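Local structure of RagA protein (Porphyromonas gingivalis, 6SLN) at residues A[408-413]-A[425-430]; A[301-306]-A[339-344]; A[297-302]-A[402-407]. The protein probably takes up nutrients, most likely peptides, across the bacterial outer membrane as a TonB-dependent receptor with a transmembrane beta barrel. All blocks are in the same frame, centred on the assembly; numbering follows the deposited sequence.

How the contacts relate
Following the chain, residues 297-306 come first and take part in two contacts. Contact 2 joins helix 301-305 and Phe306 to 339-344, closing a loop made almost entirely of the hairpin of strands 309-322 and 325-337. Contact 3 starts from the same residues, sharing Trp301 and Leu302, but spans further, to 402-407; the whole of contact 2 falls within its range, along with strands 345-360 and 363-377 and helix 390-396. Contact 1 follows in series, closing the short excursion between 408-413 and 425-430. Pro403 and Ala411 join contacts 3 and 1 through their backbones, while Glu426 packs on Leu305 and Glu342 of contact 2.

Contact 1. Residues A[408-413]-A[425-430]; sequences GDLADV and TEPYFA
Thr425 donates its hydroxyl OG1 to the carbonyl O of Ala411, 2.8 Å away, and the donor is tilted slightly from the carbonyl plane. The backbone N of the same threonine gives its hydrogen to the next carbonyl, Asp412 O, at 2.9 Å, and this bond is nearly straight (172° at the hydrogen), although the donor sits well above the plane of that carbonyl. The hydroxyl can reach Ala411 because OG1 stands between the backbone N and the carbonyl carbon of Thr425 (chi1 53°), which also turns the methyl CG2 toward the loop, 3.6 Å from the N of Val413. Thr425 is the N-cap residue of helix 426-432, and its own carbonyl O accepts from the N of Phe429 in the first turn.

Two side-chain pairs flank this polar centre. On one flank, Leu410 crosses Pro427 at about a right angle, its branch CD2 resting 3.7 Å from CG of the proline ring. On the other, Asp412 lies obliquely against the ring of Tyr428, with CB 3.6 Å from CD1 and the carboxylate plane inclined 39° to the ring. The phenol extends beyond the contact, where OH bonds to Asn479 and the ring meets that of Tyr481.

Two successive loop carbonyls, Ala411 O and Asp412 O, are thus satisfied by the amide and hydroxyl of one buried threonine, a pairing that ties the N-terminal end of helix 426-432 to the loop before strand 413-414.

Contact 2. Residues A[301-306]-A[339-344]; sequences WLKALF and MAREPA
The turn between barrel strands 325-337 and 345-360 meets the short helix 301-305 and the residue after it, and a single beta bridge between Phe306 and Ala340 brings the two backbones together, their CA atoms 4.4 Å apart. The bridge carries the antiparallel pairing of strands 309-322 and 325-337 a little beyond their ends. Next to it, the N of Arg341 donates to Leu305 O at 2.9 Å, and a water that donates to Leu305 O while accepting from the N of Glu342 continues the link along the turn.

Arg341 makes the main side-chain connection. Its chain runs extended from CG to NE (chi2 -165°, chi3 -164°) alongside the backbone of Ala304 and Leu305, and the guanidinium then reaches the carbonyl O of Lys303 side-on, through NE at 2.8 Å and NH2 at 2.7 Å. Both nitrogens grip the same oxygen, which lies almost in the guanidinium plane, so the rotation of the flat group is well defined; the carbonyl carbon of Phe306 stands over one of its faces. Lys303 NZ stays 6.2 Å from Arg341 NH2, so the like charges do not touch. The aliphatic base of Glu426, from helix 426-432, packs against that of Arg341.

The Phe306 ring packs on apolar groups of the turn. The methyl CE of Met339 approaches CD2 obliquely, brought round by the bend at chi3, and CB of Ala340 lies 3.6 Å from CE2.

The whole is a loop between antiparallel strands of a TonB-dependent receptor barrel, packed against the short helix that leads into a neighbouring strand.

Contact 3. Residues A[297-302]-A[402-407]; sequences HDADWL and NPFDVN
Pro403 lies over one face of the indole of Trp301, its CG 3.8 Å from the centroid of the six-membered ring and only 14° off the ring normal, which makes a CH-pi contact. The two side chains cross obliquely, and the proline is displaced toward the rim, with CD 3.8 Å from CZ2 and CB near CH2. The indole is held in this attitude from its other end, where NE1 donates to the carbonyl O of Tyr401.

Phe404 approaches differently. With CG anti to its carbonyl carbon (chi1 -52°), the ring turns its edge to the opposing backbone, so that CZ comes 3.5 Å from Asp300 O, near the ring plane, and CE1 lies 4.1 Å from CB of Ala299. That methyl is the common point of the packing: it also touches CD of Pro403 at 3.7 Å and OD1 of Asn402 at 3.5 Å. The same OD1 accepts from the N of Phe404 in an Asx turn, which shapes the bend around Pro403, and the amide ND2 is bonded to Phe291 O.

Asp300 is the N-cap of helix 301-305, its OD1 accepting from the N of Lys303. Pro403 and Phe404 both reach Ala304 of this helix, and Phe404 also packs on Leu410, so the loop between helix 390-396 and strand 413-414 lies along helix 301-305, from its N-cap to Ala304, and the helix in turn leads into barrel strand 309-322.

Contact 1. Residues A[408-413]-A[425-430]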
ATOM      1  N   GLY A 408      19.789  -3.788  38.399  1.00 49.70           N
ATOM      2  CA  GLY A 408      20.680  -3.258  37.393  1.00 59.00           C
ATOM      3  C   GLY A 408      20.254  -3.478  35.956  1.00 61.91           C
ATOM      4  O   GLY A 408      20.997  -3.090  35.045  1.00 61.89           O
ATOM      5  N   ASP A 409      19.101  -4.100  35.726  1.00 54.94           N
ATOM      6  CA  ASP A 409      18.526  -4.239  34.397  1.00 47.31           C
ATOM      7  C   ASP A 409      17.661  -3.033  34.067  1.00 49.02           C
ATOM      8  O   ASP A 409      16.990  -2.468  34.934  1.00 57.39           O
ATOM      9  CB  ASP A 409      17.690  -5.511  34.303  1.00 45.72           C
ATOM     10  CG  ASP A 409      18.496  -6.745  34.576  1.00 52.88           C
ATOM     11  OD1 ASP A 409      19.508  -6.955  33.876  1.00 57.15           O
ATOM     12  OD2 ASP A 409      18.131  -7.494  35.502  1.00 58.63           O
ATOM     13  N   LEU A 410      17.680  -2.646  32.796  1.00 43.12           N
ATOM     14  CA  LEU A 410      16.933  -1.474  32.365  1.00 41.00           C
ATOM     15  C   LEU A 410      15.444  -1.673  32.645  1.00 40.99           C
ATOM     16  O   LEU A 410      14.871  -2.713  32.315  1.00 35.46           O
ATOM     17  CB  LEU A 410      17.208  -1.234  30.881  1.00 34.20           C
ATOM     18  CG  LEU A 410      17.514   0.165  30.351  1.00 34.06           C
ATOM     19  CD1 LEU A 410      18.340   0.971  31.304  1.00 41.18           C
ATOM     20  CD2 LEU A 410      18.242   0.015  29.032  1.00 33.73           C
ATOM     21  N   ALA A 411      14.831  -0.700  33.317  1.00 39.23           N
ATOM     22  CA  ALA A 411      13.392  -0.736  33.547  1.00 37.96           C
ATOM     23  C   ALA A 411      12.653  -0.521  32.221  1.00 46.09           C
ATOM     24  O   ALA A 411      13.254  -0.297  31.168  1.00 33.26           O
ATOM     25  CB  ALA A 411      12.994   0.318  34.580  1.00 34.85           C
ATOM     26  N   ASP A 412      11.325  -0.585  32.258  1.00 49.71           N
ATOM     27  CA  ASP A 412      10.583  -0.228  31.051  1.00 44.26           C
ATOM     28  C   ASP A 412      10.583   1.262  30.816  1.00 45.21           C
ATOM     29  O   ASP A 412      10.322   1.712  29.699  1.00 52.64           O
ATOM     30  CB  ASP A 412       9.130  -0.686  31.143  1.00 46.41           C
ATOM     31  CG  ASP A 412       8.985  -2.160  30.957  1.00 48.48           C
ATOM     32  OD1 ASP A 412       9.907  -2.757  30.368  1.00 51.00           O
ATOM     33  OD2 ASP A 412       7.959  -2.721  31.398  1.00 57.20           O
ATOM     34  N   VAL A 413      10.900   2.037  31.843  1.00 46.78           N
ATOM     35  CA  VAL A 413      10.337   3.361  31.967  1.00 43.18           C
ATOM     36  C   VAL A 413      11.197   4.110  32.967  1.00 49.96           C
ATOM     37  O   VAL A 413      11.788   3.513  33.869  1.00 56.60           O
ATOM     38  CB  VAL A 413       8.860   3.243  32.422  1.00 40.87           C
ATOM     39  CG1 VAL A 413       8.749   3.156  33.982  1.00 33.97           C
ATOM     40  CG2 VAL A 413       7.950   4.271  31.766  1.00 42.14           C
ATOM     41  N   THR A 425      11.963   3.525  28.172  1.00 31.85           N
ATOM     42  CA  THR A 425      13.341   3.248  27.814  1.00 31.98           C
ATOM     43  C   THR A 425      13.430   2.700  26.397  1.00 38.89           C
ATOM     44  O   THR A 425      12.431   2.264  25.805  1.00 40.81           O
ATOM     45  CB  THR A 425      13.919   2.218  28.749  1.00 34.85           C
ATOM     46  OG1 THR A 425      13.031   1.100  28.737  1.00 41.70           O
ATOM     47  CG2 THR A 425      14.010   2.786  30.153  1.00 38.18           C
ATOM     48  N   GLU A 426      14.659   2.673  25.870  1.00 35.41           N
ATOM     49  CA  GLU A 426      14.860   2.194  24.504  1.00 43.09           C
ATOM     50  C   GLU A 426      14.332   0.782  24.322  1.00 47.19           C
ATOM     51  O   GLU A 426      13.470   0.567  23.452  1.00 51.72           O
ATOM     52  CB  GLU A 426      16.337   2.303  24.107  1.00 47.04           C
ATOM     53  CG  GLU A 426      16.927   3.714  24.144  1.00 44.15           C
ATOM     54  CD  GLU A 426      16.221   4.704  23.236  1.00 45.37           C
ATOM     55  OE1 GLU A 426      15.679   4.292  22.198  1.00 53.06           O
ATOM     56  OE2 GLU A 426      16.225   5.910  23.559  1.00 52.72           O
ATOM     57  N   PRO A 427      14.762  -0.207  25.102  1.00 48.20           N
ATOM     58  CA  PRO A 427      14.273  -1.568  24.831  1.00 41.16           C
ATOM     59  C   PRO A 427      12.769  -1.663  24.919  1.00 30.63           C
ATOM     60  O   PRO A 427      12.143  -2.353  24.107  1.00 30.23           O
ATOM     61  CB  PRO A 427      14.968  -2.406  25.903  1.00 31.58           C
ATOM     62  CG  PRO A 427      16.085  -1.534  26.411  1.00 57.00           C
ATOM     63  CD  PRO A 427      15.559  -0.152  26.333  1.00 49.34           C
ATOM     64  N   TYR A 428      12.159  -0.943  25.857  1.00 30.83           N
ATOM     65  CA  TYR A 428      10.710  -1.016  25.949  1.00 37.95           C
ATOM     66  C   TYR A 428      10.060  -0.289  24.790  1.00 52.87           C
ATOM     67  O   TYR A 428       9.059  -0.762  24.234  1.00 58.05           O
ATOM     68  CB  TYR A 428      10.215  -0.435  27.264  1.00 41.36           C
ATOM     69  CG  TYR A 428       8.731  -0.614  27.418  1.00 42.32           C
ATOM     70  CD1 TYR A 428       8.206  -1.817  27.892  1.00 30.90           C
ATOM     71  CD2 TYR A 428       7.852   0.399  27.064  1.00 30.55           C
ATOM     72  CE1 TYR A 428       6.860  -1.985  28.029  1.00 30.78           C
ATOM     73  CE2 TYR A 428       6.495   0.233  27.187  1.00 30.43           C
ATOM     74  CZ  TYR A 428       6.002  -0.959  27.659  1.00 34.08           C
ATOM     75  OH  TYR A 428       4.637  -1.100  27.787  1.00 35.58           O
ATOM     76  N   PHE A 429      10.612   0.870  24.419  1.00 48.85           N
ATOM     77  CA  PHE A 429      10.068   1.607  23.294  1.00 35.07           C
ATOM     78  C   PHE A 429      10.076   0.747  22.040  1.00 35.17           C
ATOM     79  O   PHE A 429       9.075   0.679  21.321  1.00 41.59           O
ATOM     80  CB  PHE A 429      10.854   2.903  23.079  1.00 38.20           C
ATOM     81  CG  PHE A 429      10.242   3.799  22.067  1.00 32.56           C
ATOM     82  CD1 PHE A 429       9.089   4.505  22.367  1.00 32.51           C
ATOM     83  CD2 PHE A 429      10.784   3.896  20.797  1.00 36.40           C
ATOM     84  CE1 PHE A 429       8.484   5.309  21.409  1.00 40.22           C
ATOM     85  CE2 PHE A 429      10.194   4.712  19.838  1.00 45.27           C
ATOM     86  CZ  PHE A 429       9.041   5.417  20.148  1.00 41.16           C
ATOM     87  N   ALA A 430      11.179   0.040  21.788  1.00 37.15           N
ATOM     88  CA  ALA A 430      11.286  -0.757  20.572  1.00 28.88           C
ATOM     89  C   ALA A 430      10.249  -1.868  20.536  1.00 38.80           C
ATOM     90  O   ALA A 430       9.874  -2.337  19.453  1.00 32.85           O
ATOM     91  CB  ALA A 430      12.696  -1.336  20.441  1.00 29.17           C
TER

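Contact 2. Residues A[301-306]-A[339-344]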
ATOM      1  N   TRP A 301      24.098   6.437  32.452  1.00 41.09           N
ATOM      2  CA  TRP A 301      23.248   6.712  31.297  1.00 43.06           C
ATOM      3  C   TRP A 301      23.896   6.298  29.982  1.00 38.41           C
ATOM      4  O   TRP A 301      23.183   6.099  29.001  1.00 35.83           O
ATOM      5  CB  TRP A 301      22.856   8.185  31.250  1.00 38.73           C
ATOM      6  CG  TRP A 301      21.636   8.458  32.018  1.00 36.87           C
ATOM      7  CD1 TRP A 301      21.551   8.930  33.296  1.00 39.17           C
ATOM      8  CD2 TRP A 301      20.306   8.224  31.588  1.00 47.13           C
ATOM      9  NE1 TRP A 301      20.237   9.024  33.683  1.00 38.90           N
ATOM     10  CE2 TRP A 301      19.450   8.589  32.650  1.00 48.45           C
ATOM     11  CE3 TRP A 301      19.749   7.716  30.419  1.00 45.99           C
ATOM     12  CZ2 TRP A 301      18.068   8.486  32.560  1.00 39.69           C
ATOM     13  CZ3 TRP A 301      18.384   7.617  30.335  1.00 45.42           C
ATOM     14  CH2 TRP A 301      17.556   8.007  31.394  1.00 39.71           C
ATOM     15  N   LEU A 302      25.223   6.160  29.958  1.00 37.10           N
ATOM     16  CA  LEU A 302      25.902   5.528  28.837  1.00 40.76           C
ATOM     17  C   LEU A 302      25.374   4.120  28.622  1.00 50.12           C
ATOM     18  O   LEU A 302      24.831   3.801  27.558  1.00 59.50           O
ATOM     19  CB  LEU A 302      27.413   5.497  29.090  1.00 47.69           C
ATOM     20  CG  LEU A 302      28.204   4.731  28.020  1.00 50.66           C
ATOM     21  CD1 LEU A 302      27.941   5.291  26.601  1.00 41.58           C
ATOM     22  CD2 LEU A 302      29.702   4.641  28.317  1.00 39.34           C
ATOM     23  N   LYS A 303      25.501   3.267  29.642  1.00 47.51           N
ATOM     24  CA  LYS A 303      24.969   1.916  29.535  1.00 51.71           C
ATOM     25  C   LYS A 303      23.449   1.904  29.383  1.00 47.36           C
ATOM     26  O   LYS A 303      22.905   0.972  28.782  1.00 39.91           O
ATOM     27  CB  LYS A 303      25.416   1.074  30.732  1.00 58.44           C
ATOM     28  CG  LYS A 303      24.931  -0.375  30.665  1.00 66.58           C
ATOM     29  CD  LYS A 303      25.503  -1.207  31.781  1.00 66.81           C
ATOM     30  CE  LYS A 303      26.895  -0.715  32.123  1.00 69.99           C
ATOM     31  NZ  LYS A 303      27.935  -1.380  31.286  1.00 73.95           N
ATOM     32  N   ALA A 304      22.757   2.933  29.864  1.00 45.64           N
ATOM     33  CA  ALA A 304      21.317   3.009  29.654  1.00 43.29           C
ATOM     34  C   ALA A 304      20.958   3.093  28.178  1.00 48.85           C
ATOM     35  O   ALA A 304      19.864   2.674  27.789  1.00 51.90           O
ATOM     36  CB  ALA A 304      20.748   4.218  30.393  1.00 46.27           C
ATOM     37  N   LEU A 305      21.842   3.659  27.342  1.00 50.28           N
ATOM     38  CA  LEU A 305      21.512   3.903  25.944  1.00 42.39           C
ATOM     39  C   LEU A 305      22.454   3.280  24.925  1.00 39.06           C
ATOM     40  O   LEU A 305      22.201   3.430  23.730  1.00 42.18           O
ATOM     41  CB  LEU A 305      21.388   5.416  25.670  1.00 37.71           C
ATOM     42  CG  LEU A 305      20.243   6.033  26.471  1.00 39.94           C
ATOM     43  CD1 LEU A 305      20.696   7.322  27.084  1.00 51.21           C
ATOM     44  CD2 LEU A 305      18.949   6.197  25.672  1.00 35.86           C
ATOM     45  N   PHE A 306      23.517   2.599  25.343  1.00 38.46           N
ATOM     46  CA  PHE A 306      24.418   1.948  24.399  1.00 34.39           C
ATOM     47  C   PHE A 306      24.854   0.614  24.977  1.00 49.64           C
ATOM     48  O   PHE A 306      24.995   0.455  26.192  1.00 54.24           O
ATOM     49  CB  PHE A 306      25.664   2.807  24.068  1.00 34.86           C
ATOM     50  CG  PHE A 306      25.361   4.026  23.245  1.00 39.52           C
ATOM     51  CD1 PHE A 306      24.859   5.175  23.836  1.00 41.16           C
ATOM     52  CD2 PHE A 306      25.556   4.012  21.877  1.00 38.52           C
ATOM     53  CE1 PHE A 306      24.575   6.294  23.079  1.00 43.69           C
ATOM     54  CE2 PHE A 306      25.293   5.122  21.119  1.00 41.35           C
ATOM     55  CZ  PHE A 306      24.796   6.266  21.719  1.00 46.02           C
ATOM     56  N   MET A 339      25.101  -0.585  17.869  1.00 43.55           N
ATOM     57  CA  MET A 339      25.524  -0.521  19.263  1.00 43.28           C
ATOM     58  C   MET A 339      24.689   0.447  20.091  1.00 45.52           C
ATOM     59  O   MET A 339      24.603   0.279  21.309  1.00 51.18           O
ATOM     60  CB  MET A 339      26.998  -0.158  19.365  1.00 46.53           C
ATOM     61  CG  MET A 339      27.395   1.018  18.555  1.00 60.35           C
ATOM     62  SD  MET A 339      28.953   1.569  19.213  1.00 80.08           S
ATOM     63  CE  MET A 339      28.360   2.837  20.315  1.00 89.22           C
ATOM     64  N   ALA A 340      24.069   1.456  19.486  1.00 43.35           N
ATOM     65  CA  ALA A 340      23.080   2.207  20.241  1.00 40.74           C
ATOM     66  C   ALA A 340      21.911   1.292  20.557  1.00 45.60           C
ATOM     67  O   ALA A 340      21.587   0.383  19.792  1.00 50.56           O
ATOM     68  CB  ALA A 340      22.589   3.424  19.472  1.00 32.14           C
ATOM     69  N   ARG A 341      21.288   1.522  21.712  1.00 46.65           N
ATOM     70  CA  ARG A 341      20.228   0.621  22.139  1.00 43.50           C
ATOM     71  C   ARG A 341      18.988   0.791  21.284  1.00 44.60           C
ATOM     72  O   ARG A 341      18.276  -0.190  21.035  1.00 44.64           O
ATOM     73  CB  ARG A 341      19.905   0.836  23.611  1.00 32.29           C
ATOM     74  CG  ARG A 341      20.875   0.152  24.521  1.00 32.97           C
ATOM     75  CD  ARG A 341      20.276   0.100  25.907  1.00 39.54           C
ATOM     76  NE  ARG A 341      21.304  -0.212  26.881  1.00 47.43           N
ATOM     77  CZ  ARG A 341      21.712  -1.448  27.151  1.00 48.33           C
ATOM     78  NH1 ARG A 341      21.166  -2.489  26.527  1.00 38.14           N
ATOM     79  NH2 ARG A 341      22.673  -1.638  28.039  1.00 55.20           N
ATOM     80  N   GLU A 342      18.717   2.026  20.842  1.00 40.41           N
ATOM     81  CA  GLU A 342      17.859   2.291  19.695  1.00 48.51           C
ATOM     82  C   GLU A 342      18.226   1.325  18.574  1.00 42.57           C
ATOM     83  O   GLU A 342      19.354   1.353  18.063  1.00 38.47           O
ATOM     84  CB  GLU A 342      18.017   3.733  19.235  1.00 54.43           C
ATOM     85  CG  GLU A 342      16.726   4.459  19.056  1.00 60.69           C
ATOM     86  CD  GLU A 342      16.964   5.832  18.493  1.00 68.99           C
ATOM     87  OE1 GLU A 342      16.549   6.073  17.336  1.00 67.62           O
ATOM     88  OE2 GLU A 342      17.587   6.656  19.204  1.00 71.42           O
ATOM     89  N   PRO A 343      17.324   0.423  18.213  1.00 38.47           N
ATOM     90  CA  PRO A 343      17.718  -0.705  17.370  1.00 39.19           C
ATOM     91  C   PRO A 343      18.129  -0.241  15.997  1.00 43.39           C
ATOM     92  O   PRO A 343      17.502   0.640  15.403  1.00 41.30           O
ATOM     93  CB  PRO A 343      16.451  -1.554  17.309  1.00 39.94           C
ATOM     94  CG  PRO A 343      15.740  -1.192  18.576  1.00 44.12           C
ATOM     95  CD  PRO A 343      15.946   0.277  18.691  1.00 42.49           C
ATOM     96  N   ALA A 344      19.219  -0.822  15.511  1.00 44.61           N
ATOM     97  CA  ALA A 344      19.684  -0.553  14.161  1.00 43.13           C
ATOM     98  C   ALA A 344      20.548  -1.727  13.740  1.00 43.89           C
ATOM     99  O   ALA A 344      21.234  -2.335  14.561  1.00 43.97           O
ATOM    100  CB  ALA A 344      20.455   0.769  14.059  1.00 30.04           C
TER
HETATM  101  O   HOH W   1      20.139   4.445  21.890  1.00 29.93           O

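Contact 3. Residues A[297-302]-A[402-407]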
ATOM      1  N   HIS A 297      23.053   7.210  44.515  1.00 44.23           N
ATOM      2  CA  HIS A 297      23.881   6.606  43.495  1.00 43.81           C
ATOM      3  C   HIS A 297      23.559   7.415  42.259  1.00 49.98           C
ATOM      4  O   HIS A 297      22.573   8.152  42.237  1.00 56.53           O
ATOM      5  CB  HIS A 297      23.536   5.093  43.318  1.00 43.38           C
ATOM      6  CG  HIS A 297      24.336   4.375  42.269  1.00 44.37           C
ATOM      7  ND1 HIS A 297      23.785   3.965  41.070  1.00 41.99           N
ATOM      8  CD2 HIS A 297      25.626   3.953  42.255  1.00 45.51           C
ATOM      9  CE1 HIS A 297      24.705   3.336  40.358  1.00 41.91           C
ATOM     10  NE2 HIS A 297      25.831   3.320  41.050  1.00 47.31           N
ATOM     11  N   ASP A 298      24.352   7.305  41.221  1.00 51.89           N
ATOM     12  CA  ASP A 298      23.836   7.883  40.002  1.00 58.62           C
ATOM     13  C   ASP A 298      24.033   6.943  38.823  1.00 44.95           C
ATOM     14  O   ASP A 298      24.990   6.165  38.745  1.00 41.36           O
ATOM     15  CB  ASP A 298      24.372   9.335  39.792  1.00 61.87           C
ATOM     16  CG  ASP A 298      25.852   9.469  39.838  1.00 56.82           C
ATOM     17  OD1 ASP A 298      26.557   8.627  39.249  1.00 68.43           O
ATOM     18  OD2 ASP A 298      26.296  10.485  40.401  1.00 43.54           O
ATOM     19  N   ALA A 299      23.041   6.981  37.947  1.00 40.22           N
ATOM     20  CA  ALA A 299      22.887   5.969  36.928  1.00 43.76           C
ATOM     21  C   ALA A 299      23.900   6.154  35.804  1.00 46.01           C
ATOM     22  O   ALA A 299      24.364   7.263  35.512  1.00 40.51           O
ATOM     23  CB  ALA A 299      21.465   5.995  36.367  1.00 38.65           C
ATOM     24  N   ASP A 300      24.262   5.030  35.199  1.00 39.04           N
ATOM     25  CA  ASP A 300      25.181   4.985  34.072  1.00 38.87           C
ATOM     26  C   ASP A 300      24.349   5.169  32.805  1.00 46.66           C
ATOM     27  O   ASP A 300      23.925   4.207  32.158  1.00 54.12           O
ATOM     28  CB  ASP A 300      25.932   3.658  34.085  1.00 39.12           C
ATOM     29  CG  ASP A 300      27.007   3.577  33.020  1.00 52.29           C
ATOM     30  OD1 ASP A 300      26.922   4.343  32.036  1.00 50.46           O
ATOM     31  OD2 ASP A 300      27.943   2.753  33.178  1.00 54.05           O
ATOM     32  N   TRP A 301      24.098   6.437  32.452  1.00 41.09           N
ATOM     33  CA  TRP A 301      23.248   6.712  31.297  1.00 43.06           C
ATOM     34  C   TRP A 301      23.896   6.298  29.982  1.00 38.41           C
ATOM     35  O   TRP A 301      23.183   6.099  29.001  1.00 35.83           O
ATOM     36  CB  TRP A 301      22.856   8.185  31.250  1.00 38.73           C
ATOM     37  CG  TRP A 301      21.636   8.458  32.018  1.00 36.87           C
ATOM     38  CD1 TRP A 301      21.551   8.930  33.296  1.00 39.17           C
ATOM     39  CD2 TRP A 301      20.306   8.224  31.588  1.00 47.13           C
ATOM     40  NE1 TRP A 301      20.237   9.024  33.683  1.00 38.90           N
ATOM     41  CE2 TRP A 301      19.450   8.589  32.650  1.00 48.45           C
ATOM     42  CE3 TRP A 301      19.749   7.716  30.419  1.00 45.99           C
ATOM     43  CZ2 TRP A 301      18.068   8.486  32.560  1.00 39.69           C
ATOM     44  CZ3 TRP A 301      18.384   7.617  30.335  1.00 45.42           C
ATOM     45  CH2 TRP A 301      17.556   8.007  31.394  1.00 39.71           C
ATOM     46  N   LEU A 302      25.223   6.160  29.958  1.00 37.10           N
ATOM     47  CA  LEU A 302      25.902   5.528  28.837  1.00 40.76           C
ATOM     48  C   LEU A 302      25.374   4.120  28.622  1.00 50.12           C
ATOM     49  O   LEU A 302      24.831   3.801  27.558  1.00 59.50           O
ATOM     50  CB  LEU A 302      27.413   5.497  29.090  1.00 47.69           C
ATOM     51  CG  LEU A 302      28.204   4.731  28.020  1.00 50.66           C
ATOM     52  CD1 LEU A 302      27.941   5.291  26.601  1.00 41.58           C
ATOM     53  CD2 LEU A 302      29.702   4.641  28.317  1.00 39.34           C
ATOM     54  N   ASN A 402      17.174   7.587  37.146  1.00 41.78           N
ATOM     55  CA  ASN A 402      17.640   6.205  37.060  1.00 42.88           C
ATOM     56  C   ASN A 402      16.677   5.401  36.208  1.00 40.93           C
ATOM     57  O   ASN A 402      15.518   5.192  36.621  1.00 36.87           O
ATOM     58  CB  ASN A 402      17.752   5.594  38.455  1.00 45.45           C
ATOM     59  CG  ASN A 402      18.336   4.200  38.442  1.00 47.82           C
ATOM     60  OD1 ASN A 402      19.023   3.787  37.510  1.00 60.88           O
ATOM     61  ND2 ASN A 402      18.064   3.471  39.479  1.00 39.00           N
ATOM     62  N   PRO A 403      17.099   4.934  35.033  1.00 39.36           N
ATOM     63  CA  PRO A 403      16.228   4.083  34.215  1.00 45.41           C
ATOM     64  C   PRO A 403      16.385   2.596  34.489  1.00 45.22           C
ATOM     65  O   PRO A 403      15.842   1.793  33.731  1.00 43.42           O
ATOM     66  CB  PRO A 403      16.693   4.422  32.787  1.00 35.14           C
ATOM     67  CG  PRO A 403      18.192   4.641  32.959  1.00 35.69           C
ATOM     68  CD  PRO A 403      18.398   5.168  34.383  1.00 36.51           C
ATOM     69  N   PHE A 404      17.119   2.210  35.528  1.00 52.06           N
ATOM     70  CA  PHE A 404      17.317   0.802  35.833  1.00 53.47           C
ATOM     71  C   PHE A 404      16.490   0.407  37.044  1.00 56.92           C
ATOM     72  O   PHE A 404      16.167   1.242  37.891  1.00 63.03           O
ATOM     73  CB  PHE A 404      18.787   0.475  36.101  1.00 51.13           C
ATOM     74  CG  PHE A 404      19.746   0.953  35.025  1.00 46.03           C
ATOM     75  CD1 PHE A 404      20.237   2.245  35.041  1.00 37.22           C
ATOM     76  CD2 PHE A 404      20.198   0.088  34.034  1.00 36.65           C
ATOM     77  CE1 PHE A 404      21.135   2.673  34.067  1.00 41.70           C
ATOM     78  CE2 PHE A 404      21.102   0.518  33.060  1.00 36.52           C
ATOM     79  CZ  PHE A 404      21.570   1.804  33.080  1.00 36.73           C
ATOM     80  N   ASP A 405      16.145  -0.878  37.118  1.00 59.78           N
ATOM     81  CA  ASP A 405      15.541  -1.438  38.323  1.00 53.31           C
ATOM     82  C   ASP A 405      16.648  -1.721  39.343  1.00 51.52           C
ATOM     83  O   ASP A 405      17.822  -1.391  39.133  1.00 49.42           O
ATOM     84  CB  ASP A 405      14.692  -2.667  37.977  1.00 37.02           C
ATOM     85  CG  ASP A 405      15.524  -3.923  37.623  1.00 47.11           C
ATOM     86  OD1 ASP A 405      16.767  -3.944  37.724  1.00 53.07           O
ATOM     87  OD2 ASP A 405      14.908  -4.936  37.239  1.00 52.57           O
ATOM     88  N   VAL A 406      16.288  -2.358  40.460  1.00 46.80           N
ATOM     89  CA  VAL A 406      17.243  -2.541  41.550  1.00 49.69           C
ATOM     90  C   VAL A 406      18.259  -3.632  41.260  1.00 60.14           C
ATOM     91  O   VAL A 406      19.280  -3.722  41.958  1.00 63.20           O
ATOM     92  CB  VAL A 406      16.509  -2.850  42.862  1.00 48.42           C
ATOM     93  CG1 VAL A 406      15.820  -1.596  43.374  1.00 46.19           C
ATOM     94  CG2 VAL A 406      15.521  -3.981  42.652  1.00 47.43           C
ATOM     95  N   ASN A 407      17.993  -4.472  40.268  1.00 57.23           N
ATOM     96  CA  ASN A 407      18.907  -5.521  39.859  1.00 54.41           C
ATOM     97  C   ASN A 407      19.844  -5.063  38.765  1.00 52.73           C
ATOM     98  O   ASN A 407      20.621  -5.873  38.249  1.00 56.00           O
ATOM     99  CB  ASN A 407      18.119  -6.748  39.400  1.00 60.39           C
ATOM    100  CG  ASN A 407      17.075  -7.186  40.425  1.00 66.19           C
ATOM    101  OD1 ASN A 407      15.898  -7.321  40.102  1.00 78.49           O
ATOM    102  ND2 ASN A 407      17.505  -7.409  41.663  1.00 56.32           N
TER